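Local coordinates for class II aldolase/adducin domain protein (Pseudomonas syringae pv. phaseolicola 1448A, PDB 3OCR) that is of unproven function but belongs to the class II aldolase/adducin family and may act as a lyase or, as adducins do, bind actin, at residues A[38-43]-A[262-267]; A[48-53]-A[204-209]. All coordinates share one frame; numbering follows the deposited sequence.

Interaction 1 (A[38-43]-A[262-267]); sequences LAAAYR and RELERS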
loop_
_atom_site.group_PDB
_atom_site.type_symbol
_atom_site.label_atom_id
_atom_site.label_comp_id
_atom_site.label_asym_id
_atom_site.label_seq_id
_atom_site.Cartn_x
_atom_site.Cartn_y
_atom_site.Cartn_z
ATOM N N LEU A 38 0.104 -25.624 -11.320
ATOM C CA LEU A 38 -0.654 -24.492 -11.897
ATOM C C LEU A 38 -1.646 -23.908 -10.879
ATOM O O LEU A 38 -1.780 -22.693 -10.797
ATOM C CB LEU A 38 -1.376 -24.892 -13.207
ATOM C CG LEU A 38 -2.082 -23.775 -13.955
ATOM C CD1 LEU A 38 -1.063 -22.735 -14.450
ATOM C CD2 LEU A 38 -2.916 -24.330 -15.133
ATOM N N ALA A 39 -2.295 -24.767 -10.070
ATOM C CA ALA A 39 -3.162 -24.274 -9.007
ATOM C C ALA A 39 -2.403 -23.449 -7.957
ATOM O O ALA A 39 -2.886 -22.391 -7.516
ATOM C CB ALA A 39 -3.969 -25.464 -8.304
ATOM N N ALA A 40 -1.207 -23.911 -7.582
ATOM C CA ALA A 40 -0.350 -23.168 -6.677
ATOM C C ALA A 40 0.007 -21.831 -7.291
ATOM O O ALA A 40 0.065 -20.827 -6.586
ATOM C CB ALA A 40 0.915 -23.944 -6.382
ATOM N N ALA A 41 0.242 -21.814 -8.597
ATOM C CA ALA A 41 0.600 -20.553 -9.284
ATOM C C ALA A 41 -0.565 -19.548 -9.212
ATOM O O ALA A 41 -0.357 -18.376 -8.885
ATOM C CB ALA A 41 0.985 -20.818 -10.688
ATOM N N TYR A 42 -1.795 -20.022 -9.446
ATOM C CA TYR A 42 -2.985 -19.172 -9.265
ATOM C C TYR A 42 -3.138 -18.590 -7.853
ATOM O O TYR A 42 -3.322 -17.387 -7.706
ATOM C CB TYR A 42 -4.258 -19.914 -9.680
ATOM C CG TYR A 42 -4.546 -19.927 -11.164
ATOM C CD1 TYR A 42 -5.204 -18.844 -11.764
ATOM C CD2 TYR A 42 -4.201 -21.045 -11.971
ATOM C CE1 TYR A 42 -5.524 -18.850 -13.100
ATOM C CE2 TYR A 42 -4.519 -21.062 -13.324
ATOM C CZ TYR A 42 -5.167 -19.942 -13.883
ATOM O OH TYR A 42 -5.495 -19.897 -15.200
ATOM N N ARG A 43 -3.087 -19.443 -6.827
ATOM C CA ARG A 43 -3.107 -19.011 -5.436
ATOM C C ARG A 43 -1.968 -18.110 -4.983
ATOM O O ARG A 43 -2.169 -17.246 -4.127
ATOM C CB ARG A 43 -3.130 -20.239 -4.503
ATOM C CG ARG A 43 -4.258 -21.190 -4.821
ATOM C CD ARG A 43 -5.546 -20.759 -4.149
ATOM N NE ARG A 43 -6.547 -21.819 -4.203
ATOM C CZ ARG A 43 -7.198 -22.315 -3.155
ATOM N NH1 ARG A 43 -7.002 -21.839 -1.935
ATOM N NH2 ARG A 43 -8.084 -23.269 -3.346
ATOM N N ARG A 262 6.162 -23.333 0.341
ATOM C CA ARG A 262 6.147 -23.317 1.808
ATOM C C ARG A 262 5.332 -22.122 2.325
ATOM O O ARG A 262 4.563 -22.270 3.260
ATOM C CB ARG A 262 7.567 -23.308 2.429
ATOM C CG ARG A 262 8.419 -24.551 2.167
ATOM C CD ARG A 262 9.663 -24.648 3.106
ATOM N NE ARG A 262 10.489 -23.445 3.055
ATOM C CZ ARG A 262 11.391 -23.155 2.107
ATOM N NH1 ARG A 262 11.663 -24.003 1.112
ATOM N NH2 ARG A 262 12.048 -22.002 2.170
ATOM N N GLU A 263 5.512 -20.944 1.715
ATOM C CA GLU A 263 4.761 -19.749 2.109
ATOM C C GLU A 263 3.270 -19.910 1.854
ATOM O O GLU A 263 2.445 -19.612 2.726
ATOM C CB GLU A 263 5.254 -18.509 1.358
ATOM C CG GLU A 263 4.746 -17.210 1.984
ATOM C CD GLU A 263 5.077 -15.983 1.156
ATOM O OE1 GLU A 263 6.058 -16.020 0.372
ATOM O OE2 GLU A 263 4.344 -14.982 1.291
ATOM N N LEU A 264 2.934 -20.372 0.648
ATOM C CA LEU A 264 1.556 -20.676 0.292
ATOM C C LEU A 264 0.888 -21.634 1.296
ATOM O O LEU A 264 -0.180 -21.331 1.797
ATOM C CB LEU A 264 1.466 -21.221 -1.147
ATOM C CG LEU A 264 0.071 -21.635 -1.657
ATOM C CD1 LEU A 264 -0.935 -20.485 -1.574
ATOM C CD2 LEU A 264 0.139 -22.178 -3.056
ATOM N N GLU A 265 1.539 -22.757 1.596
ATOM C CA GLU A 265 1.001 -23.805 2.485
ATOM C C GLU A 265 0.660 -23.286 3.885
ATOM O O GLU A 265 -0.150 -23.886 4.611
ATOM C CB GLU A 265 2.022 -24.936 2.625
ATOM C CG GLU A 265 2.479 -25.541 1.302
ATOM C CD GLU A 265 1.985 -26.949 1.090
ATOM O OE1 GLU A 265 1.861 -27.678 2.089
ATOM O OE2 GLU A 265 1.724 -27.333 -0.072
ATOM N N ARG A 266 1.316 -22.185 4.256
ATOM C CA ARG A 266 1.030 -21.421 5.463
ATOM C C ARG A 266 -0.431 -20.959 5.508
ATOM O O ARG A 266 -0.970 -20.740 6.586
ATOM C CB ARG A 266 1.961 -20.211 5.513
ATOM C CG ARG A 266 2.494 -19.858 6.874
ATOM C CD ARG A 266 3.777 -19.043 6.755
ATOM N NE ARG A 266 4.895 -19.880 6.324
ATOM C CZ ARG A 266 6.055 -19.424 5.864
ATOM N NH1 ARG A 266 6.271 -18.117 5.757
ATOM N NH2 ARG A 266 6.999 -20.284 5.499
ATOM N N SER A 267 -1.063 -20.817 4.338
ATOM C CA SER A 267 -2.499 -20.479 4.246
ATOM C C SER A 267 -3.409 -21.708 4.113
ATOM O O SER A 267 -4.607 -21.566 3.871
ATOM C CB SER A 267 -2.773 -19.543 3.059
ATOM O OG SER A 267 -1.730 -18.605 2.864
#

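Interaction 2 (A[48-53]-A[204-209]); sequences KRWTDH and QQLHAL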
loop_
_atom_site.group_PDB
_atom_site.type_symbol
_atom_site.label_atom_id
_atom_site.label_comp_id
_atom_site.label_asym_id
_atom_site.label_seq_id
_atom_site.Cartn_x
_atom_site.Cartn_y
_atom_site.Cartn_z
ATOM N N LYS A 48 0.130 -12.779 -3.655
ATOM C CA LYS A 48 0.993 -11.653 -4.017
ATOM C C LYS A 48 0.236 -10.510 -4.676
ATOM O O LYS A 48 0.850 -9.530 -5.098
ATOM C CB LYS A 48 2.112 -12.105 -4.970
ATOM C CG LYS A 48 3.011 -13.216 -4.450
ATOM C CD LYS A 48 3.651 -12.842 -3.144
ATOM C CE LYS A 48 4.686 -13.862 -2.723
ATOM N NZ LYS A 48 5.377 -13.420 -1.487
ATOM N N ARG A 49 -1.087 -10.651 -4.784
ATOM C CA ARG A 49 -1.957 -9.618 -5.352
ATOM C C ARG A 49 -1.621 -9.275 -6.814
ATOM O O ARG A 49 -1.582 -8.099 -7.187
ATOM C CB ARG A 49 -1.951 -8.344 -4.468
ATOM C CG ARG A 49 -2.494 -8.548 -3.062
ATOM C CD ARG A 49 -2.396 -7.267 -2.236
ATOM N NE ARG A 49 -3.271 -7.306 -1.058
ATOM C CZ ARG A 49 -2.886 -7.666 0.170
ATOM N NH1 ARG A 49 -1.624 -8.021 0.409
ATOM N NH2 ARG A 49 -3.766 -7.664 1.166
ATOM N N TRP A 50 -1.377 -10.292 -7.642
ATOM C CA TRP A 50 -1.129 -10.059 -9.067
ATOM C C TRP A 50 -2.411 -10.225 -9.889
ATOM O O TRP A 50 -2.349 -10.576 -11.056
ATOM C CB TRP A 50 -0.049 -11.004 -9.624
ATOM C CG TRP A 50 1.296 -10.956 -8.936
ATOM C CD1 TRP A 50 1.854 -9.892 -8.293
ATOM C CD2 TRP A 50 2.251 -12.020 -8.854
ATOM N NE1 TRP A 50 3.097 -10.225 -7.806
ATOM C CE2 TRP A 50 3.368 -11.526 -8.134
ATOM C CE3 TRP A 50 2.273 -13.343 -9.314
ATOM C CZ2 TRP A 50 4.495 -12.315 -7.852
ATOM C CZ3 TRP A 50 3.389 -14.133 -9.035
ATOM C CH2 TRP A 50 4.490 -13.612 -8.311
ATOM N N THR A 51 -3.563 -9.998 -9.270
ATOM C CA THR A 51 -4.840 -10.399 -9.868
ATOM C C THR A 51 -5.636 -9.200 -10.347
ATOM O O THR A 51 -5.431 -8.092 -9.880
ATOM C CB THR A 51 -5.750 -11.129 -8.868
ATOM O OG1 THR A 51 -5.971 -10.283 -7.732
ATOM C CG2 THR A 51 -5.157 -12.441 -8.435
ATOM N N ASP A 52 -6.570 -9.465 -11.255
ATOM C CA ASP A 52 -7.496 -8.472 -11.750
ATOM C C ASP A 52 -8.874 -9.161 -11.731
ATOM O O ASP A 52 -9.462 -9.492 -12.769
ATOM C CB ASP A 52 -7.021 -7.985 -13.143
ATOM C CG ASP A 52 -8.030 -7.112 -13.853
ATOM O OD1 ASP A 52 -8.814 -6.422 -13.175
ATOM O OD2 ASP A 52 -8.021 -7.107 -15.104
ATOM N N HIS A 53 -9.357 -9.402 -10.507
ATOM C CA HIS A 53 -10.652 -10.042 -10.270
ATOM C C HIS A 53 -10.704 -11.363 -11.036
ATOM O O HIS A 53 -9.845 -12.216 -10.848
ATOM C CB HIS A 53 -11.811 -9.102 -10.646
ATOM C CG HIS A 53 -13.142 -9.520 -10.088
ATOM N ND1 HIS A 53 -13.324 -9.865 -8.761
ATOM C CD2 HIS A 53 -14.357 -9.639 -10.676
ATOM C CE1 HIS A 53 -14.589 -10.192 -8.566
ATOM N NE2 HIS A 53 -15.240 -10.057 -9.709
ATOM N N GLN A 204 8.855 -17.760 -11.722
ATOM C CA GLN A 204 10.035 -17.075 -11.216
ATOM C C GLN A 204 10.250 -15.812 -12.034
ATOM O O GLN A 204 10.492 -14.758 -11.474
ATOM C CB GLN A 204 11.319 -17.923 -11.282
ATOM C CG GLN A 204 12.548 -17.185 -10.650
ATOM C CD GLN A 204 13.823 -18.014 -10.576
ATOM O OE1 GLN A 204 14.043 -18.920 -11.368
ATOM N NE2 GLN A 204 14.680 -17.690 -9.615
ATOM N N GLN A 205 10.143 -15.926 -13.356
ATOM C CA GLN A 205 10.300 -14.762 -14.230
ATOM C C GLN A 205 9.228 -13.699 -13.953
ATOM O O GLN A 205 9.519 -12.501 -13.965
ATOM C CB GLN A 205 10.228 -15.196 -15.692
ATOM C CG GLN A 205 11.312 -16.204 -16.122
ATOM C CD GLN A 205 11.582 -16.094 -17.600
ATOM O OE1 GLN A 205 12.532 -15.428 -18.015
ATOM N NE2 GLN A 205 10.747 -16.733 -18.408
ATOM N N LEU A 206 7.987 -14.133 -13.701
ATOM C CA LEU A 206 6.889 -13.183 -13.464
ATOM C C LEU A 206 7.085 -12.416 -12.143
ATOM O O LEU A 206 6.947 -11.185 -12.099
ATOM C CB LEU A 206 5.521 -13.876 -13.495
ATOM C CG LEU A 206 4.295 -13.000 -13.165
ATOM C CD1 LEU A 206 4.063 -11.962 -14.250
ATOM C CD2 LEU A 206 3.046 -13.894 -12.940
ATOM N N HIS A 207 7.365 -13.157 -11.079
ATOM C CA HIS A 207 7.733 -12.605 -9.772
ATOM C C HIS A 207 8.829 -11.548 -9.856
ATOM O O HIS A 207 8.702 -10.480 -9.247
ATOM C CB HIS A 207 8.132 -13.738 -8.821
ATOM C CG HIS A 207 8.232 -13.337 -7.378
ATOM N ND1 HIS A 207 8.655 -14.211 -6.399
ATOM C CD2 HIS A 207 7.945 -12.176 -6.738
ATOM C CE1 HIS A 207 8.633 -13.608 -5.223
ATOM N NE2 HIS A 207 8.203 -12.373 -5.400
ATOM N N ALA A 208 9.895 -11.843 -10.595
ATOM C CA ALA A 208 10.991 -10.896 -10.749
ATOM C C ALA A 208 10.602 -9.685 -11.557
ATOM O O ALA A 208 11.024 -8.572 -11.233
ATOM C CB ALA A 208 12.219 -11.561 -11.376
ATOM N N LEU A 209 9.809 -9.892 -12.610
ATOM C CA LEU A 209 9.423 -8.808 -13.497
ATOM C C LEU A 209 8.480 -7.848 -12.762
ATOM O O LEU A 209 8.591 -6.632 -12.908
ATOM C CB LEU A 209 8.757 -9.342 -14.771
ATOM C CG LEU A 209 8.439 -8.295 -15.856
ATOM C CD1 LEU A 209 9.714 -7.523 -16.278
ATOM C CD2 LEU A 209 7.694 -8.914 -17.068
HETATM O O HOH W 1 7.812 -12.212 -2.325
#

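Interaction 1 (A[38-43]-A[262-267])
R43 and L264 bring the two backbones to their nearest approach, with CA atoms 7.6 Å apart, where the middle of helix 29-47 meets the last turn of helix 251-265. Helical bonds such as R43 N to A39 O (3.0 Å) run unbroken through 38-43. In 262-267, S267 N bonds back to L264 O at 2.7 Å. One side chain, L264, does the work from its segment. Its CG is anti to the backbone N (chi1 178°), which carries the isobutyl fork across to the other helix. The two methyls divide the surface there: L264 CD1 touches R43 CB at 3.7 Å, while L264 CD2 lies 3.8 Å from both A40 CB and A40 O. R43 offers only the root of its chain. Bent at chi2 (-84°), it leads its guanidinium away from L264, and R43 NE is hydrogen-bonded to the carbonyl O of I81. Y271 packs on A40, R43 and L264 alike, and W257 and I261 of helix 251-265 extend the apolar surface along A40. Between the segments the join is therefore wholly van der Waals, a leucine fork on a helix flank, and the polar end of R43 is satisfied outside it, at I81.

Interaction 2 (A[48-53]-A[204-209])
W50 carries the apolar contact, presenting the benzo part of its indole to L206 and H207 of helix 199-219. L206 CD2 comes obliquely to W50 CE3 at 3.7 Å, and L206 CG lies on one side of the ring plane. The opposite face is covered near its rim by K48 CB, 3.4 Å above the plane, so the indole sits between the lysine's aliphatic root and the leucine. The aromatic contact is with H207, whose CD2 meets W50 CZ2 at the indole edge, 3.6 Å away; H207 CB packs on W50 CH2 at 3.7 Å. The planes of the W50 six-membered ring and the H207 imidazole are inclined at 53°, an oblique pairing. With CG anti to its backbone N (chi1 -167°), H207 sends its imidazole across the indole's outer edge, the side chains crossing at about a right angle. Polar contact is indirect: a water accepts from K48 NZ at 2.8 Å and, weakly, from H207 NE2 at 3.1 Å. H207 ND1 is hydrogen-bonded to H256 NE2, and H53 of the second subunit meets the same ring edge-to-face. R49, with positive phi, closes helix 29-47 in a Schellman motif; the following loop inserts W50 against a helix of the AraD-like class II aldolase fold, close to a subunit interface.

Overall arrangement
The two contacts lie 13 Å apart, centre to centre, and are joined by helix 29-47: interaction 1 uses its middle, and the loop of interaction 2 leaves its C-terminal end. They also touch directly, through a salt bridge of 3.3 Å between E263 OE1 and K48 NZ, the same amine that the water links to H207. Helix 251-265 spans both, meeting 38-43 through L264 and sending L260 onto K48 and H207. Along the chain, both segments of interaction 2 fall between those of interaction 1. Each adjoins the second subunit of the tetrameric assembly: R262 makes a salt bridge to E80 of that subunit, and H207 meets its H53.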